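Side-chain contacts in protein CLPV1 (PDB 4UQW), which probably drives disassembly of the TssB-TssC sheath in type VI secretion as a Clp-type ATPase, of which this fragment is the N-terminal domain: residues Trp43-Gln46 with Ile47-Pro51; Asp72-Glu75 with Ala76-Leu80; Ala138-Ala141 with Lys142-Val145. One frame throughout, in Å; residues are numbered along the deposited sequence.

Interaction 1 of 3, residues Trp43-Gln46 with Ile47-Pro51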
loop_
_atom_site.group_PDB
_atom_site.type_symbol
_atom_site.label_atom_id
_atom_site.label_comp_id
_atom_site.label_asym_id
_atom_site.label_seq_id
_atom_site.Cartn_x
_atom_site.Cartn_y
_atom_site.Cartn_z
ATOM N N TRP A 43 0.061 4.586 4.624
ATOM C CA TRP A 43 1.157 3.928 3.901
ATOM C C TRP A 43 1.216 4.502 2.481
ATOM O O TRP A 43 2.286 4.878 1.978
ATOM C CB TRP A 43 0.881 2.432 3.842
ATOM C CG TRP A 43 2.083 1.610 3.454
ATOM C CD1 TRP A 43 3.359 2.047 3.299
ATOM C CD2 TRP A 43 2.058 0.210 3.256
ATOM N NE1 TRP A 43 4.180 0.942 3.000
ATOM C CE2 TRP A 43 3.390 -0.192 3.023
ATOM C CE3 TRP A 43 1.039 -0.768 3.368
ATOM C CZ2 TRP A 43 3.725 -1.548 2.788
ATOM C CZ3 TRP A 43 1.351 -2.100 3.153
ATOM C CH2 TRP A 43 2.707 -2.469 2.870
ATOM N N PHE A 44 0.044 4.551 1.820
ATOM C CA PHE A 44 0.012 5.024 0.432
ATOM C C PHE A 44 0.362 6.527 0.376
ATOM O O PHE A 44 1.087 6.975 -0.538
ATOM C CB PHE A 44 -1.370 4.758 -0.196
ATOM C CG PHE A 44 -1.472 3.394 -0.772
ATOM C CD1 PHE A 44 -0.928 2.332 -0.102
ATOM C CD2 PHE A 44 -2.096 3.158 -2.008
ATOM C CE1 PHE A 44 -1.017 1.036 -0.612
ATOM C CE2 PHE A 44 -2.162 1.844 -2.522
ATOM C CZ PHE A 44 -1.637 0.818 -1.822
ATOM N N HIS A 45 -0.140 7.318 1.344
ATOM C CA HIS A 45 0.239 8.724 1.377
ATOM C C HIS A 45 1.802 8.857 1.494
ATOM O O HIS A 45 2.427 9.654 0.774
ATOM C CB HIS A 45 -0.501 9.421 2.523
ATOM C CG HIS A 45 0.007 10.792 2.777
ATOM N ND1 HIS A 45 -0.412 11.902 2.077
ATOM C CD2 HIS A 45 0.972 11.214 3.628
ATOM C CE1 HIS A 45 0.229 12.970 2.535
ATOM N NE2 HIS A 45 1.078 12.577 3.467
ATOM N N GLN A 46 2.408 8.050 2.356
ATOM C CA GLN A 46 3.855 8.149 2.535
ATOM C C GLN A 46 4.609 7.688 1.306
ATOM O O GLN A 46 5.654 8.297 0.930
ATOM C CB GLN A 46 4.316 7.345 3.774
ATOM C CG GLN A 46 3.985 8.092 5.067
ATOM C CD GLN A 46 4.654 9.415 5.230
ATOM O OE1 GLN A 46 5.854 9.617 4.932
ATOM N NE2 GLN A 46 3.863 10.354 5.634
ATOM N N ILE A 47 4.114 6.670 0.625
ATOM C CA ILE A 47 4.774 6.240 -0.617
ATOM C C ILE A 47 4.717 7.354 -1.658
ATOM O O ILE A 47 5.752 7.638 -2.321
ATOM C CB ILE A 47 4.094 4.927 -1.163
ATOM C CG1 ILE A 47 4.422 3.736 -0.261
ATOM C CG2 ILE A 47 4.504 4.682 -2.650
ATOM C CD1 ILE A 47 3.435 2.559 -0.458
ATOM N N LEU A 48 3.586 8.051 -1.745
ATOM C CA LEU A 48 3.413 9.074 -2.770
ATOM C C LEU A 48 4.199 10.347 -2.427
ATOM O O LEU A 48 4.334 11.226 -3.294
ATOM C CB LEU A 48 1.918 9.371 -2.957
ATOM C CG LEU A 48 1.301 8.172 -3.701
ATOM C CD1 LEU A 48 -0.202 8.265 -3.564
ATOM C CD2 LEU A 48 1.697 8.154 -5.147
ATOM N N GLN A 49 4.699 10.461 -1.176
ATOM C CA GLN A 49 5.575 11.588 -0.791
ATOM C C GLN A 49 6.999 11.475 -1.351
ATOM O O GLN A 49 7.707 12.496 -1.412
ATOM C CB GLN A 49 5.670 11.716 0.732
ATOM C CG GLN A 49 4.388 12.218 1.398
ATOM C CD GLN A 49 4.159 13.698 1.145
ATOM O OE1 GLN A 49 3.465 14.069 0.207
ATOM N NE2 GLN A 49 4.768 14.551 1.972
ATOM N N LEU A 50 7.382 10.265 -1.777
ATOM C CA LEU A 50 8.698 10.005 -2.333
ATOM C C LEU A 50 8.805 10.594 -3.746
ATOM O O LEU A 50 7.797 10.913 -4.372
ATOM C CB LEU A 50 8.935 8.484 -2.376
ATOM C CG LEU A 50 8.831 7.759 -1.030
ATOM C CD1 LEU A 50 8.867 6.251 -1.343
ATOM C CD2 LEU A 50 10.062 8.112 -0.185
ATOM N N PRO A 51 10.017 10.722 -4.249
ATOM C CA PRO A 51 10.167 11.226 -5.612
ATOM C C PRO A 51 9.512 10.339 -6.675
ATOM O O PRO A 51 8.993 10.849 -7.693
ATOM C CB PRO A 51 11.684 11.224 -5.816
ATOM C CG PRO A 51 12.245 11.291 -4.433
ATOM C CD PRO A 51 11.317 10.466 -3.582
HETATM O O HOH W 1 1.848 12.162 -0.448
#
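Ile-47 and Leu-48 each donate a backbone hydrogen bond one helical turn back, Ile-47 N to Trp-43 O at 2.9 Å and Leu-48 N to Phe-44 O at 3.0 Å, whereas Gln-49 N divides itself between a weak bond to His-45 O and a second one to Gln-46 O at 3.2 Å. Gln-49 N thus has both an i-4 and an i-3 acceptor.

Two i/i+4 side-chain pairs run along this part of the helix. In the first, the CD1 methyl of Ile-47 sits over one face of the Trp-43 indole, 4.0 Å from the centroid of the five-membered ring and 23° off its normal, a CH-pi contact. With CG anti to the backbone N (chi1 -165°), the CD1-NE1 edge of the indole is brought toward Ile-47, while Ile-47 sends CG1 back past the Trp-43 carbonyl. The same methyl also approaches the Phe-44 ring obliquely and more loosely.

In the second pair, the Gln-49 chain, bent at chi2, lays its CG methylene over one face of the His-45 imidazole, with CG 3.9 Å from NE2. Its amide plane lies only 12° from the ring plane. A water over the same face of the imidazole, toward its rim, donates to His-45 O at 2.8 Å and to Gln-49 OE1 at 2.6 Å.

Trp-43 NE1 is satisfied by Ala-19 O of helix 17-33, next to Tyr-20 of the benzamidine pocket, and helix 17-33 also covers Ile-47 through Ala-22. Leu-55 of helix 54-61 meets Phe-44, Ile-47 and Leu-48, and helix 116-124 adds Leu-119 and Ile-123, so the Trp-43, Phe-44 and Ile-47 side of helix 40-49 is buried among helices 17-33, 54-61 and 116-124, while Gln-49 lies at the surface.

Interaction 2 of 3, residues Asp72-Glu75 with Ala76-Leu80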
loop_
_atom_site.group_PDB
_atom_site.type_symbol
_atom_site.label_atom_id
_atom_site.label_comp_id
_atom_site.label_asym_id
_atom_site.label_seq_id
_atom_site.Cartn_x
_atom_site.Cartn_y
_atom_site.Cartn_z
ATOM N N ASP A 72 -7.808 13.413 -2.285
ATOM C CA ASP A 72 -8.605 12.419 -1.617
ATOM C C ASP A 72 -7.863 11.777 -0.434
ATOM O O ASP A 72 -8.497 11.514 0.611
ATOM C CB ASP A 72 -9.013 11.318 -2.618
ATOM C CG ASP A 72 -10.082 11.796 -3.622
ATOM O OD1 ASP A 72 -10.749 12.855 -3.404
ATOM O OD2 ASP A 72 -10.250 11.159 -4.691
ATOM N N LEU A 73 -6.570 11.479 -0.594
ATOM C CA LEU A 73 -5.843 10.839 0.491
ATOM C C LEU A 73 -5.691 11.790 1.650
ATOM O O LEU A 73 -5.819 11.362 2.829
ATOM C CB LEU A 73 -4.455 10.353 0.033
ATOM C CG LEU A 73 -4.529 9.253 -1.037
ATOM C CD1 LEU A 73 -3.069 8.895 -1.393
ATOM C CD2 LEU A 73 -5.266 8.012 -0.535
ATOM N N THR A 74 -5.432 13.065 1.372
ATOM C CA THR A 74 -5.309 14.092 2.424
ATOM C C THR A 74 -6.606 14.204 3.199
ATOM O O THR A 74 -6.645 14.245 4.449
ATOM C CB THR A 74 -4.960 15.457 1.841
ATOM O OG1 THR A 74 -3.640 15.414 1.292
ATOM C CG2 THR A 74 -5.070 16.515 2.912
ATOM N N GLU A 75 -7.718 14.254 2.467
ATOM C CA GLU A 75 -9.010 14.330 3.137
ATOM C C GLU A 75 -9.329 13.076 3.982
ATOM O O GLU A 75 -9.809 13.208 5.139
ATOM C CB GLU A 75 -10.117 14.635 2.108
ATOM C CG GLU A 75 -9.877 16.043 1.538
ATOM C CD GLU A 75 -10.939 16.493 0.538
ATOM O OE1 GLU A 75 -11.888 15.698 0.342
ATOM O OE2 GLU A 75 -10.822 17.631 -0.019
ATOM N N ALA A 76 -9.016 11.869 3.476
ATOM C CA ALA A 76 -9.197 10.656 4.263
ATOM C C ALA A 76 -8.339 10.686 5.524
ATOM O O ALA A 76 -8.786 10.276 6.606
ATOM C CB ALA A 76 -8.853 9.412 3.400
ATOM N N LEU A 77 -7.087 11.142 5.394
ATOM C CA LEU A 77 -6.211 11.235 6.583
ATOM C C LEU A 77 -6.814 12.164 7.622
ATOM O O LEU A 77 -6.804 11.856 8.828
ATOM C CB LEU A 77 -4.842 11.778 6.201
ATOM C CG LEU A 77 -3.960 10.764 5.534
ATOM C CD1 LEU A 77 -2.807 11.536 4.864
ATOM C CD2 LEU A 77 -3.431 9.743 6.525
ATOM N N ASP A 78 -7.317 13.316 7.154
ATOM C CA ASP A 78 -7.825 14.373 8.053
ATOM C C ASP A 78 -9.085 13.914 8.768
ATOM O O ASP A 78 -9.441 14.449 9.816
ATOM C CB ASP A 78 -8.100 15.685 7.288
ATOM C CG ASP A 78 -6.813 16.451 6.972
ATOM O OD1 ASP A 78 -5.773 16.134 7.579
ATOM O OD2 ASP A 78 -6.815 17.340 6.094
ATOM N N ARG A 79 -9.757 12.922 8.210
ATOM C CA ARG A 79 -10.986 12.429 8.798
ATOM C C ARG A 79 -10.799 11.278 9.799
ATOM O O ARG A 79 -11.715 10.953 10.548
ATOM C CB ARG A 79 -11.964 12.000 7.685
ATOM C CG ARG A 79 -12.539 13.189 6.867
ATOM C CD ARG A 79 -13.550 12.695 5.818
ATOM N NE ARG A 79 -13.893 13.706 4.812
ATOM C CZ ARG A 79 -13.513 13.655 3.536
ATOM N NH1 ARG A 79 -12.778 12.634 3.098
ATOM N NH2 ARG A 79 -13.870 14.619 2.691
ATOM N N LEU A 80 -9.619 10.658 9.845
ATOM C CA LEU A 80 -9.411 9.607 10.827
ATOM C C LEU A 80 -9.589 10.084 12.241
ATOM O O LEU A 80 -9.353 11.244 12.551
ATOM C CB LEU A 80 -7.992 9.036 10.695
ATOM C CG LEU A 80 -7.663 8.397 9.341
ATOM C CD1 LEU A 80 -6.196 7.985 9.278
ATOM C CD2 LEU A 80 -8.549 7.183 9.206
HETATM O O HOH W 2 -11.208 11.029 0.689
#
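Glu-75 and Arg-79 form an i/i+4 salt bridge along an alpha helix, residues 66-79 of the Clp amino-terminal domain. The backbone supplies the regular part of the contact. Ala-76 N bonds to Asp-72 O at 2.9 Å with an N-H...O angle of 163°, and Leu-77 N to Leu-73 O and Asp-78 N to Thr-74 O repeat the same step. The bond from Arg-79 N to Glu-75 O is weak, and this N-H also reaches Ala-76 O at 3.2 Å.

The charged contact is less direct than a flat, two-pronged ion pair. Glu-75 and Arg-79 lie side by side and point the same way, yet their carboxylate and guanidinium planes stand 87° apart. NH2 of Arg-79 meets OE1 of Glu-75 at 3.3 Å from above the carboxylate plane, so one modest bond joins them. Glu-75 OE2 turns to Lys-71 instead, giving the acid a basic partner one turn away on each side. Asp-78 is likewise bound by charge, with OD1 on Arg-33 of helix 17-33.

Apolar contacts occupy the buried side. Leu-73 packs on Leu-136, and Leu-77 on Phe-29 and His-42, joining the helix to helices 127-136, 17-33 and 40-49.

The guanidinium of Arg-79 has Glu-75 CA over one face, with NH1 3.5 Å from Glu-75 CB, and at its edge, in plane, NH1 donates to a water at 3.3 Å that lies 2.8 Å from Asp-72 O.

Interaction 3 of 3, residues Ala138-Ala141 with Lys142-Val145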
loop_
_atom_site.group_PDB
_atom_site.type_symbol
_atom_site.label_atom_id
_atom_site.label_comp_id
_atom_site.label_asym_id
_atom_site.label_seq_id
_atom_site.Cartn_x
_atom_site.Cartn_y
_atom_site.Cartn_z
ATOM N N ALA A 138 -12.082 7.383 -5.179
ATOM C CA ALA A 138 -12.701 6.820 -6.351
ATOM C C ALA A 138 -11.745 6.743 -7.531
ATOM O O ALA A 138 -11.986 5.934 -8.445
ATOM C CB ALA A 138 -13.936 7.637 -6.733
ATOM N N GLU A 139 -10.626 7.474 -7.503
ATOM C CA GLU A 139 -9.616 7.340 -8.577
ATOM C C GLU A 139 -9.151 5.895 -8.683
ATOM O O GLU A 139 -8.820 5.406 -9.769
ATOM C CB GLU A 139 -8.367 8.228 -8.340
ATOM C CG GLU A 139 -8.685 9.747 -8.511
ATOM C CD GLU A 139 -9.169 10.041 -9.898
ATOM O OE1 GLU A 139 -8.463 9.826 -10.889
ATOM O OE2 GLU A 139 -10.308 10.591 -10.067
ATOM N N PHE A 140 -9.078 5.189 -7.557
ATOM C CA PHE A 140 -8.571 3.813 -7.656
ATOM C C PHE A 140 -9.513 2.837 -8.358
ATOM O O PHE A 140 -9.079 1.744 -8.750
ATOM C CB PHE A 140 -8.251 3.256 -6.263
ATOM C CG PHE A 140 -7.047 3.881 -5.598
ATOM C CD1 PHE A 140 -5.795 3.818 -6.186
ATOM C CD2 PHE A 140 -7.171 4.459 -4.334
ATOM C CE1 PHE A 140 -4.666 4.336 -5.532
ATOM C CE2 PHE A 140 -6.031 4.935 -3.663
ATOM C CZ PHE A 140 -4.795 4.866 -4.269
ATOM N N ALA A 141 -10.780 3.205 -8.580
ATOM C CA ALA A 141 -11.639 2.395 -9.412
ATOM C C ALA A 141 -11.207 2.393 -10.863
ATOM O O ALA A 141 -11.633 1.532 -11.651
ATOM C CB ALA A 141 -13.088 2.865 -9.282
ATOM N N LYS A 142 -10.308 3.295 -11.225
ATOM C CA LYS A 142 -9.768 3.315 -12.593
ATOM C C LYS A 142 -8.671 2.241 -12.811
ATOM O O LYS A 142 -8.308 1.927 -13.958
ATOM C CB LYS A 142 -9.193 4.701 -12.904
ATOM C CG LYS A 142 -10.265 5.816 -12.907
ATOM C CD LYS A 142 -9.696 7.195 -13.075
ATOM C CE LYS A 142 -10.860 8.185 -12.953
ATOM N NZ LYS A 142 -10.434 9.567 -13.140
ATOM N N LEU A 143 -8.153 1.662 -11.732
ATOM C CA LEU A 143 -7.151 0.606 -11.890
ATOM C C LEU A 143 -7.760 -0.633 -12.486
ATOM O O LEU A 143 -8.859 -1.038 -12.128
ATOM C CB LEU A 143 -6.512 0.241 -10.565
ATOM C CG LEU A 143 -5.765 1.363 -9.866
ATOM C CD1 LEU A 143 -5.341 0.854 -8.521
ATOM C CD2 LEU A 143 -4.584 1.775 -10.712
ATOM N N LYS A 144 -7.011 -1.274 -13.358
ATOM C CA LYS A 144 -7.525 -2.476 -14.017
ATOM C C LYS A 144 -6.540 -3.574 -13.757
ATOM O O LYS A 144 -5.464 -3.575 -14.359
ATOM C CB LYS A 144 -7.689 -2.268 -15.547
ATOM C CG LYS A 144 -8.725 -1.185 -15.964
ATOM C CD LYS A 144 -10.052 -1.409 -15.268
ATOM C CE LYS A 144 -10.961 -0.167 -15.323
ATOM N NZ LYS A 144 -11.887 -0.091 -14.141
ATOM N N VAL A 145 -6.867 -4.497 -12.852
ATOM C CA VAL A 145 -5.844 -5.465 -12.443
ATOM C C VAL A 145 -5.397 -6.370 -13.599
ATOM O O VAL A 145 -4.261 -6.853 -13.585
ATOM C CB VAL A 145 -6.338 -6.290 -11.208
ATOM C CG1 VAL A 145 -7.451 -7.277 -11.580
ATOM C CG2 VAL A 145 -5.154 -7.064 -10.543
HETATM O O HOH W 3 -10.089 -1.034 -9.652
#
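The Glu-139 carboxylate receives the ammonium group of Lys-142 on its syn side, 26° out of plane, with NZ 3.0 Å from OE1 and a weaker contact to OE2; the Phe-140 ring is approached obliquely by Leu-143, CD1 to CD1 at 3.8 Å. On the charged side Glu-139 bends at chi2 (-61°) and Lys-142 runs extended beyond CG, which brings the two ends together. OE1 also accepts the backbone N-H of Asp-65, so a single oxygen holds both the lysine and the chain just before helix 66-79.

The backbone here is a 3-10 turn. Lys-142 N bonds to Glu-139 O at 3.0 Å and Leu-143 N to Phe-140 O at 3.1 Å, both donors standing above the carbonyl planes. Lys-144 NZ then curls back to Ala-141 O at 3.0 Å, in the carbonyl plane, and a water donates to both Phe-140 O and Leu-143 O.

Leu-143 packs on Val-120 and Leu-124 and Phe-140 on Leu-69, while the Glu-139 and Lys-142 ends meet beside Ile-64 and Asp-65. The shared OE1 is consistent with a carboxylate that stays ionised.

Overall arrangement
Along the chain the three contacts follow in series, and none nests in or crosses another. Each lies within one unbroken run of residues, so none closes a long loop: interaction 1 lies in helix 40-49, interaction 2 in helix 66-79, and interaction 3 in the turn between helices 127-136 and 145-150. They meet through side chains. His-45 CG lies 3.6 Å from Leu-77 CD1 and Leu-48 CD1 is 3.7 Å from Leu-73 CD1, packing helix 40-49 on helix 66-79. Phe-44 CD2 and Phe-140 CZ, 3.9 Å apart, bring interaction 3 against interaction 1. Ser-137 OG, hydrogen-bonded to Asp-72 OD2 and Glu-139 N, links interactions 2 and 3.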